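Local structure of type III secretion system effector protein ExoU (Pseudomonas fluorescens, 4QMK) at residues 107-119 against 230-243. The protein is a type III secreted toxin of the patatin-like phospholipase family that probably hydrolyses membrane phospholipids and is directed to the plasma membrane by a phosphoinositide-binding domain. Sequence-based numbering, arbitrary orientation.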
ATOM      1  N   ALA A 107       3.980  -5.010  23.474  1.00 28.33           N
ATOM      2  CA  ALA A 107       4.172  -5.167  22.082  1.00 30.08           C
ATOM      3  C   ALA A 107       5.595  -5.680  21.760  1.00 29.70           C
ATOM      4  O   ALA A 107       5.772  -6.586  20.938  1.00 30.18           O
ATOM      5  CB  ALA A 107       3.840  -3.864  21.357  1.00 30.23           C
ATOM      6  N   ILE A 108       6.572  -5.120  22.425  1.00 31.64           N
ATOM      7  CA  ILE A 108       7.971  -5.533  22.283  1.00 34.32           C
ATOM      8  C   ILE A 108       8.128  -7.040  22.457  1.00 33.39           C
ATOM      9  O   ILE A 108       8.657  -7.749  21.580  1.00 34.97           O
ATOM     10  CB  ILE A 108       8.828  -4.914  23.381  1.00 37.68           C
ATOM     11  CG1 ILE A 108       8.794  -3.401  23.323  1.00 40.80           C
ATOM     12  CG2 ILE A 108      10.266  -5.424  23.294  1.00 42.86           C
ATOM     13  CD1 ILE A 108       9.443  -2.765  24.538  1.00 47.07           C
ATOM     14  N   CYS A 109       7.633  -7.519  23.583  1.00 31.64           N
ATOM     15  CA  CYS A 109       7.716  -8.887  23.929  1.00 34.88           C
ATOM     16  C   CYS A 109       6.954  -9.699  22.892  1.00 36.18           C
ATOM     17  O   CYS A 109       7.478 -10.676  22.332  1.00 40.68           O
ATOM     18  CB  CYS A 109       7.251  -8.972  25.396  1.00 40.79           C
ATOM     19  SG  CYS A 109       7.951  -7.755  26.553  1.00 53.61           S
ATOM     20  N   ALA A 110       5.736  -9.276  22.559  1.00 32.50           N
ATOM     21  CA  ALA A 110       4.964  -9.993  21.605  1.00 31.07           C
ATOM     22  C   ALA A 110       5.728 -10.122  20.306  1.00 30.73           C
ATOM     23  O   ALA A 110       5.744 -11.178  19.713  1.00 28.86           O
ATOM     24  CB  ALA A 110       3.665  -9.300  21.363  1.00 33.53           C
ATOM     25  N   ALA A 111       6.373  -9.050  19.870  1.00 29.48           N
ATOM     26  CA  ALA A 111       7.119  -9.114  18.629  1.00 29.75           C
ATOM     27  C   ALA A 111       8.280 -10.114  18.742  1.00 32.11           C
ATOM     28  O   ALA A 111       8.485 -10.954  17.834  1.00 30.53           O
ATOM     29  CB  ALA A 111       7.604  -7.756  18.202  1.00 28.32           C
ATOM     30  N   LEU A 112       9.004 -10.084  19.861  1.00 31.92           N
ATOM     31  CA  LEU A 112      10.118 -11.027  20.005  1.00 32.61           C
ATOM     32  C   LEU A 112       9.621 -12.464  19.951  1.00 32.74           C
ATOM     33  O   LEU A 112      10.186 -13.307  19.268  1.00 36.18           O
ATOM     34  CB  LEU A 112      10.888 -10.759  21.279  1.00 32.67           C
ATOM     35  CG  LEU A 112      11.643  -9.419  21.323  1.00 32.69           C
ATOM     36  CD1 LEU A 112      12.448  -9.273  22.608  1.00 33.34           C
ATOM     37  CD2 LEU A 112      12.559  -9.305  20.129  1.00 33.17           C
ATOM     38  N   LEU A 113       8.526 -12.742  20.625  1.00 33.18           N
ATOM     39  CA  LEU A 113       7.978 -14.117  20.629  1.00 33.24           C
ATOM     40  C   LEU A 113       7.380 -14.529  19.290  1.00 31.80           C
ATOM     41  O   LEU A 113       7.571 -15.627  18.872  1.00 34.52           O
ATOM     42  CB  LEU A 113       6.954 -14.316  21.738  1.00 31.38           C
ATOM     43  CG  LEU A 113       7.490 -14.224  23.165  1.00 32.67           C
ATOM     44  CD1 LEU A 113       6.403 -14.228  24.225  1.00 33.12           C
ATOM     45  CD2 LEU A 113       8.420 -15.375  23.417  1.00 35.23           C
ATOM     46  N   ALA A 114       6.737 -13.625  18.589  1.00 30.81           N
ATOM     47  CA  ALA A 114       6.133 -13.995  17.357  1.00 32.67           C
ATOM     48  C   ALA A 114       7.182 -14.372  16.348  1.00 35.30           C
ATOM     49  O   ALA A 114       6.909 -15.136  15.418  1.00 36.09           O
ATOM     50  CB  ALA A 114       5.247 -12.879  16.820  1.00 32.64           C
ATOM     51  N   SER A 115       8.375 -13.833  16.553  1.00 36.59           N
ATOM     52  CA  SER A 115       9.525 -14.069  15.705  1.00 39.10           C
ATOM     53  C   SER A 115      10.181 -15.394  15.961  1.00 40.21           C
ATOM     54  O   SER A 115      11.146 -15.774  15.275  1.00 42.66           O
ATOM     55  CB  SER A 115      10.581 -12.980  15.930  1.00 41.50           C
ATOM     56  OG  SER A 115      10.105 -11.746  15.432  1.00 44.76           O
ATOM     57  N   GLY A 116       9.717 -16.091  16.970  1.00 40.33           N
ATOM     58  CA  GLY A 116      10.219 -17.430  17.225  1.00 43.73           C
ATOM     59  C   GLY A 116      11.327 -17.521  18.243  1.00 43.28           C
ATOM     60  O   GLY A 116      12.005 -18.501  18.266  1.00 46.38           O
ATOM     61  N   MET A 117      11.499 -16.519  19.094  1.00 41.98           N
ATOM     62  CA  MET A 117      12.480 -16.622  20.151  1.00 42.43           C
ATOM     63  C   MET A 117      12.013 -17.650  21.155  1.00 41.17           C
ATOM     64  O   MET A 117      10.897 -17.559  21.637  1.00 43.26           O
ATOM     65  CB  MET A 117      12.721 -15.263  20.869  1.00 44.16           C
ATOM     66  CG  MET A 117      13.568 -14.298  20.073  1.00 49.34           C
ATOM     67  SD  MET A 117      14.190 -12.857  20.991  1.00 55.85           S
ATOM     68  CE  MET A 117      14.666 -13.609  22.525  1.00 59.24           C
ATOM     69  N   ASP A 118      12.900 -18.575  21.532  1.00 44.23           N
ATOM     70  CA  ASP A 118      12.622 -19.571  22.567  1.00 42.63           C
ATOM     71  C   ASP A 118      12.770 -18.968  23.988  1.00 39.76           C
ATOM     72  O   ASP A 118      13.228 -17.843  24.174  1.00 39.82           O
ATOM     73  CB  ASP A 118      13.467 -20.859  22.369  1.00 44.69           C
ATOM     74  CG  ASP A 118      14.963 -20.720  22.794  1.00 51.66           C
ATOM     75  OD1 ASP A 118      15.408 -19.761  23.473  1.00 51.13           O
ATOM     76  OD2 ASP A 118      15.728 -21.650  22.434  1.00 61.72           O
ATOM     77  N   ALA A 119      12.413 -19.751  24.986  1.00 38.65           N
ATOM     78  CA  ALA A 119      12.367 -19.270  26.342  1.00 38.43           C
ATOM     79  C   ALA A 119      13.704 -18.767  26.840  1.00 42.10           C
ATOM     80  O   ALA A 119      13.801 -17.710  27.476  1.00 44.78           O
ATOM     81  CB  ALA A 119      11.826 -20.366  27.257  1.00 37.51           C
ATOM     82  N   LEU A 230       5.319 -12.348   8.825  1.00 38.06           N
ATOM     83  CA  LEU A 230       4.996 -13.233   9.920  1.00 37.87           C
ATOM     84  C   LEU A 230       3.839 -14.162   9.563  1.00 36.76           C
ATOM     85  O   LEU A 230       3.970 -15.358   9.676  1.00 38.08           O
ATOM     86  CB  LEU A 230       4.721 -12.425  11.198  1.00 38.94           C
ATOM     87  CG  LEU A 230       5.960 -11.855  11.914  1.00 37.85           C
ATOM     88  CD1 LEU A 230       5.571 -11.198  13.222  1.00 39.00           C
ATOM     89  CD2 LEU A 230       6.963 -12.931  12.219  1.00 35.79           C
ATOM     90  N   GLU A 231       2.740 -13.614   9.068  1.00 39.01           N
ATOM     91  CA  GLU A 231       1.602 -14.431   8.633  1.00 47.18           C
ATOM     92  C   GLU A 231       2.022 -15.541   7.650  1.00 45.90           C
ATOM     93  O   GLU A 231       1.681 -16.702   7.836  1.00 47.61           O
ATOM     94  CB  GLU A 231       0.548 -13.550   7.971  1.00 53.21           C
ATOM     95  CG  GLU A 231      -0.569 -14.287   7.243  1.00 64.08           C
ATOM     96  CD  GLU A 231      -1.261 -13.367   6.236  1.00 83.48           C
ATOM     97  OE1 GLU A 231      -0.664 -13.105   5.159  1.00 91.81           O
ATOM     98  OE2 GLU A 231      -2.399 -12.905   6.514  1.00 88.64           O
ATOM     99  N   VAL A 232       2.728 -15.158   6.596  1.00 43.02           N
ATOM    100  CA  VAL A 232       3.223 -16.093   5.577  1.00 45.27           C
ATOM    101  C   VAL A 232       4.153 -17.162   6.154  1.00 46.61           C
ATOM    102  O   VAL A 232       3.974 -18.372   5.923  1.00 47.78           O
ATOM    103  CB  VAL A 232       3.977 -15.340   4.477  1.00 44.55           C
ATOM    104  CG1 VAL A 232       4.746 -16.310   3.606  1.00 48.70           C
ATOM    105  CG2 VAL A 232       3.003 -14.518   3.627  1.00 45.43           C
ATOM    106  N   LEU A 233       5.114 -16.708   6.944  1.00 43.78           N
ATOM    107  CA  LEU A 233       6.046 -17.597   7.570  1.00 41.45           C
ATOM    108  C   LEU A 233       5.387 -18.583   8.523  1.00 42.59           C
ATOM    109  O   LEU A 233       5.830 -19.732   8.613  1.00 40.25           O
ATOM    110  CB  LEU A 233       7.060 -16.777   8.340  1.00 41.76           C
ATOM    111  CG  LEU A 233       8.076 -16.032   7.523  1.00 41.13           C
ATOM    112  CD1 LEU A 233       9.003 -15.259   8.449  1.00 42.04           C
ATOM    113  CD2 LEU A 233       8.860 -17.010   6.679  1.00 44.10           C
ATOM    114  N   SER A 234       4.364 -18.131   9.266  1.00 42.14           N
ATOM    115  CA  SER A 234       3.653 -19.010  10.234  1.00 44.41           C
ATOM    116  C   SER A 234       2.982 -20.220   9.564  1.00 47.92           C
ATOM    117  O   SER A 234       2.841 -21.267  10.176  1.00 53.82           O
ATOM    118  CB  SER A 234       2.609 -18.235  11.067  1.00 42.67           C
ATOM    119  OG  SER A 234       1.448 -17.883  10.303  1.00 40.71           O
ATOM    120  N   ARG A 235       2.599 -20.084   8.302  1.00 47.79           N
ATOM    121  CA  ARG A 235       1.989 -21.207   7.587  1.00 54.43           C
ATOM    122  C   ARG A 235       2.953 -22.377   7.401  1.00 52.21           C
ATOM    123  O   ARG A 235       2.507 -23.501   7.284  1.00 54.13           O
ATOM    124  CB  ARG A 235       1.521 -20.797   6.187  1.00 58.82           C
ATOM    125  CG  ARG A 235       0.474 -19.707   6.111  1.00 58.82           C
ATOM    126  CD  ARG A 235       0.459 -19.297   4.651  1.00 63.85           C
ATOM    127  NE  ARG A 235       0.007 -17.937   4.414  1.00 71.47           N
ATOM    128  CZ  ARG A 235       0.362 -17.211   3.350  1.00 69.22           C
ATOM    129  NH1 ARG A 235       1.195 -17.710   2.435  1.00 72.09           N
ATOM    130  NH2 ARG A 235      -0.095 -15.965   3.218  1.00 70.41           N
ATOM    131  N   HIS A 236       4.249 -22.101   7.323  1.00 47.63           N
ATOM    132  CA  HIS A 236       5.239 -23.137   7.033  1.00 51.37           C
ATOM    133  C   HIS A 236       6.173 -23.447   8.171  1.00 50.39           C
ATOM    134  O   HIS A 236       6.902 -24.436   8.103  1.00 54.18           O
ATOM    135  CB  HIS A 236       6.091 -22.735   5.801  1.00 53.42           C
ATOM    136  CG  HIS A 236       5.271 -22.304   4.617  1.00 58.12           C
ATOM    137  ND1 HIS A 236       4.749 -23.200   3.710  1.00 58.73           N
ATOM    138  CD2 HIS A 236       4.845 -21.078   4.220  1.00 59.18           C
ATOM    139  CE1 HIS A 236       4.042 -22.546   2.806  1.00 60.63           C
ATOM    140  NE2 HIS A 236       4.082 -21.258   3.090  1.00 59.52           N
ATOM    141  N   ILE A 237       6.206 -22.562   9.173  1.00 51.19           N
ATOM    142  CA  ILE A 237       7.111 -22.675  10.326  1.00 47.38           C
ATOM    143  C   ILE A 237       6.289 -22.422  11.590  1.00 47.08           C
ATOM    144  O   ILE A 237       5.961 -21.269  11.911  1.00 47.85           O
ATOM    145  CB  ILE A 237       8.265 -21.655  10.252  1.00 45.52           C
ATOM    146  CG1 ILE A 237       8.937 -21.742   8.887  1.00 48.60           C
ATOM    147  CG2 ILE A 237       9.286 -21.913  11.352  1.00 46.09           C
ATOM    148  CD1 ILE A 237      10.046 -20.742   8.670  1.00 49.09           C
ATOM    149  N   PRO A 238       5.931 -23.501  12.297  1.00 44.66           N
ATOM    150  CA  PRO A 238       5.133 -23.427  13.501  1.00 42.76           C
ATOM    151  C   PRO A 238       5.699 -22.549  14.608  1.00 42.40           C
ATOM    152  O   PRO A 238       4.920 -22.012  15.367  1.00 44.95           O
ATOM    153  CB  PRO A 238       5.065 -24.871  13.970  1.00 44.57           C
ATOM    154  CG  PRO A 238       5.321 -25.683  12.751  1.00 47.82           C
ATOM    155  CD  PRO A 238       6.280 -24.888  11.945  1.00 46.78           C
ATOM    156  N   ALA A 239       7.018 -22.377  14.701  1.00 41.49           N
ATOM    157  CA  ALA A 239       7.592 -21.546  15.750  1.00 40.90           C
ATOM    158  C   ALA A 239       7.358 -20.023  15.535  1.00 40.28           C
ATOM    159  O   ALA A 239       7.407 -19.262  16.485  1.00 38.51           O
ATOM    160  CB  ALA A 239       9.084 -21.817  15.887  1.00 41.58           C
ATOM    161  N   ILE A 240       7.157 -19.598  14.290  1.00 41.19           N
ATOM    162  CA  ILE A 240       6.877 -18.212  13.985  1.00 40.82           C
ATOM    163  C   ILE A 240       5.344 -17.993  14.052  1.00 40.23           C
ATOM    164  O   ILE A 240       4.564 -18.780  13.512  1.00 42.10           O
ATOM    165  CB  ILE A 240       7.310 -17.821  12.577  1.00 45.52           C
ATOM    166  CG1 ILE A 240       8.726 -18.298  12.231  1.00 50.75           C
ATOM    167  CG2 ILE A 240       7.228 -16.316  12.424  1.00 47.40           C
ATOM    168  CD1 ILE A 240       9.800 -17.771  13.149  1.00 53.17           C
ATOM    169  N   LYS A 241       4.932 -16.904  14.684  1.00 36.07           N
ATOM    170  CA  LYS A 241       3.534 -16.662  14.952  1.00 34.91           C
ATOM    171  C   LYS A 241       2.993 -15.416  14.290  1.00 33.99           C
ATOM    172  O   LYS A 241       3.704 -14.463  14.080  1.00 36.20           O
ATOM    173  CB  LYS A 241       3.390 -16.443  16.434  1.00 34.49           C
ATOM    174  CG  LYS A 241       3.398 -17.690  17.275  1.00 36.56           C
ATOM    175  CD  LYS A 241       4.746 -18.290  17.560  1.00 37.13           C
ATOM    176  CE  LYS A 241       4.636 -19.526  18.456  1.00 35.05           C
ATOM    177  NZ  LYS A 241       3.892 -20.671  17.853  1.00 34.19           N
ATOM    178  N   GLN A 242       1.715 -15.370  14.018  1.00 34.40           N
ATOM    179  CA  GLN A 242       1.170 -14.096  13.545  1.00 35.91           C
ATOM    180  C   GLN A 242       1.214 -13.141  14.706  1.00 31.51           C
ATOM    181  O   GLN A 242       1.286 -13.576  15.868  1.00 29.44           O
ATOM    182  CB  GLN A 242      -0.242 -14.232  13.061  1.00 36.75           C
ATOM    183  CG  GLN A 242      -0.388 -15.223  11.943  1.00 38.58           C
ATOM    184  CD  GLN A 242      -1.822 -15.437  11.614  1.00 40.55           C
ATOM    185  OE1 GLN A 242      -2.603 -14.497  11.535  1.00 43.46           O
ATOM    186  NE2 GLN A 242      -2.194 -16.669  11.479  1.00 45.04           N
ATOM    187  N   LEU A 243       1.158 -11.853  14.414  1.00 29.53           N
ATOM    188  CA  LEU A 243       1.326 -10.861  15.470  1.00 27.27           C
ATOM    189  C   LEU A 243       0.306  -9.765  15.373  1.00 25.93           C
ATOM    190  O   LEU A 243       0.033  -9.288  14.269  1.00 24.59           O
ATOM    191  CB  LEU A 243       2.717 -10.257  15.372  1.00 27.56           C
ATOM    192  CG  LEU A 243       3.068  -9.072  16.292  1.00 29.28           C
ATOM    193  CD1 LEU A 243       3.092  -9.517  17.739  1.00 31.29           C
ATOM    194  CD2 LEU A 243       4.419  -8.525  15.912  1.00 28.41           C
TER
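The C-terminal end of helix 107-114, which follows the likely nucleophile elbow of the patatin-like domain, meets the loop 237-241 and the first residues of strand 242-251. A114 and K241 form the join. K241 N donates to A114 O at 2.8 Å. The bond is nearly straight (174° at the hydrogen), lies in the carbonyl plane and uses a lone pair. I240 CA makes a longer C-H...O contact with the same oxygen, and its CG2 methyl lies beside it. A114 CB packs beside the strand, 3.9 Å from L243 CB, and also meets L230 CD1 of helix 227-236 at 4.0 Å. With CG anti to the backbone N (chi1 173°), the L243 branch extends from the strand and lays one methyl on each of A110 and A111. CD1 touches A110 CB at 3.7 Å, while CD2 lies against CA and CB of A111. The helix closes in a Schellman motif at G116, whose phi is positive. G116 CA comes within 3.4 Å of A239 O in a C-H...O contact. S115 turns back to its own helix: its OG and N reach A111 O from opposite faces of the carbonyl. K241 keeps its amine away from the helix; NZ binds P238 O at 3.0 Å and V97 O, next to strand 99-103. Helices 183-201 and 270-278 also pack around the contact. Such packing of the helix behind a nucleophile elbow beside a central mixed sheet is characteristic of the patatin alpha/beta fold.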